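Local coordinates for protein cytosine deaminase (PDB 4R85) that deaminates 5-methylcytosine and probably cytosine, hydrolysing the exocyclic amine at an iron-bearing amidohydrolase active site, at residues K2-R7 with A38-A43; Q44-I49 with L372-A377. One frame throughout, in Å; residues are numbered along the deposited sequence.

Overall arrangement
Both contacts lie in the small beta domain beside the amidohydrolase barrel, their centres about 10 Å apart and on the same side of the chain's centre, about 30 Å from it for contact 1 and 22 Å for contact 2. Along the chain they run in series: contact 1 pairs strand 2-7 with strand 41-42, and the chain then passes directly into 44-49, which pairs with 372-377 in contact 2. The N-terminal and C-terminal parts of the family's split beta domain are thus brought together next to the strand, 47-57, that goes on to the iron ligands H56 and H58. Backbone bonds of N5 O with G45 N and of R7 O with A48 N join the two contacts.

Contact 1 of 2, residues K2-R7 with A38-A43; sequences KIINAR and AGAIDA
N5 and D42 carry the polar side-chain contact between K2-R7 and A38-A43. CB of N5 comes within 3.4 Å of D42 OD1; beyond it CG turns the amide so that ND2 donates to that same oxygen at 2.8 Å, a nearly straight bond (164°), while OD1 of N5 accepts from Q34 N. The acceptor lies in the plane of the N5 amide, but the donor stands above the D42 carboxylate plane, the two flat groups being turned 50° apart. D42 CG lies opposite its own backbone N (chi1 -168°), which swings OD1 toward N5. D42 OD1 also accepts from Q44 N, so two N-H groups grip one oxygen; together they would be expected to stabilise its negative charge and hold the carboxylate's rotation.

The backbones run parallel. I41 N donates to K2 O, I4 N to I41 O at 2.8 Å, and A43 N to I4 O at 2.9 Å, the last of the three before the chain turns a corner at N5. At the outer end a water bridges K2 N and G39 O.

I3 and I41 lie side by side on one face, CG1 of I3 4.2 Å from CB of I41, and both also touch I374. I4 and D42 occupy the other face. The A40 methyl sits alongside the aliphatic part of K2, 3.8 Å from CD, before that chain bends away to a salt bridge with D18. Past the corner, the methyls of A6 and A43 meet at 3.8 Å.

Strand 41-42 is thereby added in parallel as the outermost strand within this chain of a mixed sheet whose other strands, 2-7, 14-20 and 23-29, are antiparallel neighbours, part of the small beta domain that accompanies the barrel in cytosine deaminases of the amidohydrolase superfamily.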
# COMPACT_ATOMS: atom_id res chain seq x y z
N LYS A 2 -6.09 1.12 34.88
CA LYS A 2 -6.11 2.53 34.52
C LYS A 2 -5.12 2.83 33.40
O LYS A 2 -4.01 2.31 33.39
CB LYS A 2 -5.80 3.39 35.74
CG LYS A 2 -5.79 4.89 35.48
CD LYS A 2 -5.21 5.66 36.66
CE LYS A 2 -6.06 5.51 37.91
NZ LYS A 2 -7.35 6.24 37.81
N ILE A 3 -5.54 3.66 32.44
CA ILE A 3 -4.65 4.13 31.39
C ILE A 3 -4.59 5.64 31.47
O ILE A 3 -5.62 6.30 31.47
CB ILE A 3 -5.15 3.74 29.99
CG1 ILE A 3 -5.37 2.22 29.88
CG2 ILE A 3 -4.17 4.22 28.94
CD1 ILE A 3 -6.16 1.81 28.68
N ILE A 4 -3.38 6.19 31.57
CA ILE A 4 -3.22 7.65 31.62
C ILE A 4 -2.50 8.19 30.39
O ILE A 4 -1.88 7.42 29.64
CB ILE A 4 -2.44 8.11 32.88
CG1 ILE A 4 -1.01 7.55 32.89
CG2 ILE A 4 -3.19 7.72 34.16
CD1 ILE A 4 -0.15 8.11 34.03
N ASN A 5 -2.58 9.51 30.20
CA ASN A 5 -1.87 10.21 29.14
C ASN A 5 -2.24 9.72 27.75
O ASN A 5 -1.40 9.66 26.85
CB ASN A 5 -0.35 10.10 29.34
CG ASN A 5 0.13 10.78 30.60
OD1 ASN A 5 -0.45 11.78 31.05
ND2 ASN A 5 1.20 10.25 31.19
N ALA A 6 -3.51 9.35 27.58
CA ALA A 6 -3.96 8.81 26.31
C ALA A 6 -4.63 9.89 25.49
O ALA A 6 -5.39 10.71 26.02
CB ALA A 6 -4.91 7.66 26.54
N ARG A 7 -4.34 9.90 24.19
CA ARG A 7 -5.10 10.74 23.27
C ARG A 7 -6.34 9.99 22.83
O ARG A 7 -6.34 8.76 22.74
CB ARG A 7 -4.25 11.11 22.06
CG ARG A 7 -2.97 11.86 22.40
CD ARG A 7 -3.23 13.31 22.69
NE ARG A 7 -3.78 14.00 21.52
CZ ARG A 7 -3.05 14.58 20.58
NH1 ARG A 7 -3.65 15.18 19.56
NH2 ARG A 7 -1.72 14.57 20.66
N ALA A 38 0.62 4.68 40.30
CA ALA A 38 0.30 3.36 40.86
C ALA A 38 0.17 2.25 39.81
O ALA A 38 -0.83 1.54 39.79
CB ALA A 38 -0.95 3.43 41.72
N GLY A 39 1.17 2.11 38.96
CA GLY A 39 1.19 1.03 37.99
C GLY A 39 0.04 1.09 37.00
O GLY A 39 -0.44 0.06 36.54
N ALA A 40 -0.41 2.30 36.69
CA ALA A 40 -1.34 2.50 35.59
C ALA A 40 -0.56 2.36 34.29
O ALA A 40 0.66 2.50 34.27
CB ALA A 40 -1.96 3.89 35.67
N ILE A 41 -1.26 2.07 33.20
CA ILE A 41 -0.61 2.02 31.90
C ILE A 41 -0.41 3.44 31.38
O ILE A 41 -1.37 4.20 31.26
CB ILE A 41 -1.43 1.21 30.88
CG1 ILE A 41 -1.46 -0.27 31.30
CG2 ILE A 41 -0.85 1.34 29.50
CD1 ILE A 41 -2.36 -1.13 30.46
N ASP A 42 0.84 3.80 31.10
CA ASP A 42 1.14 5.13 30.59
C ASP A 42 1.16 5.12 29.06
O ASP A 42 2.08 4.58 28.44
CB ASP A 42 2.48 5.64 31.14
CG ASP A 42 2.70 7.13 30.87
OD1 ASP A 42 1.95 7.74 30.09
OD2 ASP A 42 3.66 7.69 31.45
N ALA A 43 0.13 5.70 28.46
CA ALA A 43 0.02 5.77 27.01
C ALA A 43 1.05 6.73 26.42
O ALA A 43 1.31 6.70 25.22
CB ALA A 43 -1.38 6.18 26.60
O HOH W 1 -3.31 -0.30 35.67

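Contact 2 of 2, residues Q44-I49 with L372-A377; sequences QGRLAI and LLILDA
The contact belongs to the antiparallel pairing by which strand 372-375, late in the chain, returns to the segment 44-49, which leads into strand 47-57, the strand that continues into the amidohydrolase barrel. I49 and L373 form a hydrogen-bonded pair: L373 N donates to I49 O at 2.8 Å, and I49 N answers to L373 O at 3.1 Å. A48 and I374 follow as a non-hydrogen-bonded pair. L375 N then donates to L47 O, and L47 N reaches A377 O at 2.8 Å, across the inverse gamma turn centred on D376.

On the face bearing I49, L373 and L375, CD1 of I49 crosses to CD1 of L375 at 3.8 Å, while its CG1 rests 4.1 Å from CB of L373. CG1 of I49 is wedged between its own N and carbonyl carbon (chi1 54°), which carries the terminal methyl over the opposite strand. The other face bears A48 and I374, and A48 also touches L17.

R46 passes over L375 O with its CB, 3.2 Å away, and extends from CG to NE. There NE makes a salt bridge to D376 OD1 at 2.8 Å, approaching on the anti side and 33° out of the carboxylate plane. NH1 instead donates to Q44 OE1, in the carbonyl plane and on a lone pair.

Bonds from both NE and NH1 would limit rotation of the guanidinium. Its charge would be expected to stabilise the D376 carboxylate, tying the turn to the residues that lead into strand 47-57 beside otherwise apolar side chains.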
# COMPACT_ATOMS: atom_id res chain seq x y z
N GLN A 44 1.63 7.57 27.27
CA GLN A 44 2.70 8.49 26.87
C GLN A 44 2.29 9.37 25.69
O GLN A 44 3.12 9.66 24.82
CB GLN A 44 3.98 7.72 26.54
CG GLN A 44 4.61 7.02 27.74
CD GLN A 44 5.94 6.36 27.42
OE1 GLN A 44 6.05 5.63 26.43
NE2 GLN A 44 6.94 6.61 28.24
N GLY A 45 1.03 9.81 25.67
CA GLY A 45 0.53 10.67 24.62
C GLY A 45 0.09 9.93 23.37
O GLY A 45 -0.21 10.54 22.35
N ARG A 46 0.06 8.61 23.44
CA ARG A 46 -0.39 7.83 22.30
C ARG A 46 -1.91 7.71 22.24
O ARG A 46 -2.60 7.83 23.25
CB ARG A 46 0.24 6.44 22.31
CG ARG A 46 1.71 6.48 22.02
CD ARG A 46 2.32 5.13 22.22
NE ARG A 46 3.77 5.18 22.09
CZ ARG A 46 4.61 5.07 23.12
NH1 ARG A 46 4.14 4.90 24.34
NH2 ARG A 46 5.92 5.13 22.91
N LEU A 47 -2.41 7.47 21.04
CA LEU A 47 -3.84 7.34 20.80
C LEU A 47 -4.44 6.05 21.38
O LEU A 47 -3.91 4.95 21.17
CB LEU A 47 -4.03 7.37 19.29
CG LEU A 47 -5.35 7.65 18.59
CD1 LEU A 47 -5.97 8.93 19.08
CD2 LEU A 47 -5.06 7.72 17.10
N ALA A 48 -5.55 6.17 22.11
CA ALA A 48 -6.36 5.01 22.48
C ALA A 48 -7.58 4.97 21.58
O ALA A 48 -8.28 5.97 21.42
CB ALA A 48 -6.78 5.10 23.95
N ILE A 49 -7.84 3.81 20.97
CA ILE A 49 -8.98 3.66 20.05
C ILE A 49 -9.70 2.36 20.34
O ILE A 49 -9.12 1.44 20.93
CB ILE A 49 -8.52 3.61 18.58
CG1 ILE A 49 -7.46 2.53 18.40
CG2 ILE A 49 -7.99 4.95 18.12
CD1 ILE A 49 -7.18 2.18 16.96
N LEU A 372 -10.15 -2.19 23.67
CA LEU A 372 -9.45 -1.05 23.10
C LEU A 372 -7.97 -1.33 22.82
O LEU A 372 -7.40 -2.31 23.31
CB LEU A 372 -9.58 0.17 24.03
CG LEU A 372 -8.81 0.14 25.36
CD1 LEU A 372 -8.60 1.55 25.87
CD2 LEU A 372 -9.53 -0.69 26.40
N LEU A 373 -7.37 -0.45 22.02
CA LEU A 373 -5.97 -0.55 21.64
C LEU A 373 -5.23 0.72 22.01
O LEU A 373 -5.82 1.80 22.08
CB LEU A 373 -5.83 -0.75 20.13
CG LEU A 373 -6.68 -1.80 19.42
CD1 LEU A 373 -6.40 -1.75 17.93
CD2 LEU A 373 -6.41 -3.19 19.97
N ILE A 374 -3.94 0.58 22.23
CA ILE A 374 -3.06 1.74 22.26
C ILE A 374 -2.16 1.67 21.02
O ILE A 374 -1.42 0.70 20.85
CB ILE A 374 -2.22 1.78 23.54
CG1 ILE A 374 -3.13 1.94 24.77
CG2 ILE A 374 -1.19 2.91 23.47
CD1 ILE A 374 -2.41 1.81 26.08
N LEU A 375 -2.26 2.67 20.16
CA LEU A 375 -1.52 2.73 18.90
C LEU A 375 -0.30 3.62 19.06
O LEU A 375 -0.38 4.64 19.74
CB LEU A 375 -2.38 3.34 17.81
CG LEU A 375 -3.33 2.57 16.91
CD1 LEU A 375 -3.83 3.52 15.85
CD2 LEU A 375 -2.62 1.37 16.29
N ASP A 376 0.80 3.26 18.41
CA ASP A 376 2.03 4.05 18.50
C ASP A 376 1.99 5.27 17.57
O ASP A 376 2.81 5.40 16.66
CB ASP A 376 3.25 3.18 18.19
CG ASP A 376 4.57 3.85 18.55
OD1 ASP A 376 4.57 4.77 19.41
OD2 ASP A 376 5.61 3.45 17.97
N ALA A 377 1.02 6.14 17.81
CA ALA A 377 0.85 7.38 17.05
C ALA A 377 -0.11 8.27 17.83
O ALA A 377 -0.83 7.78 18.69
CB ALA A 377 0.28 7.08 15.69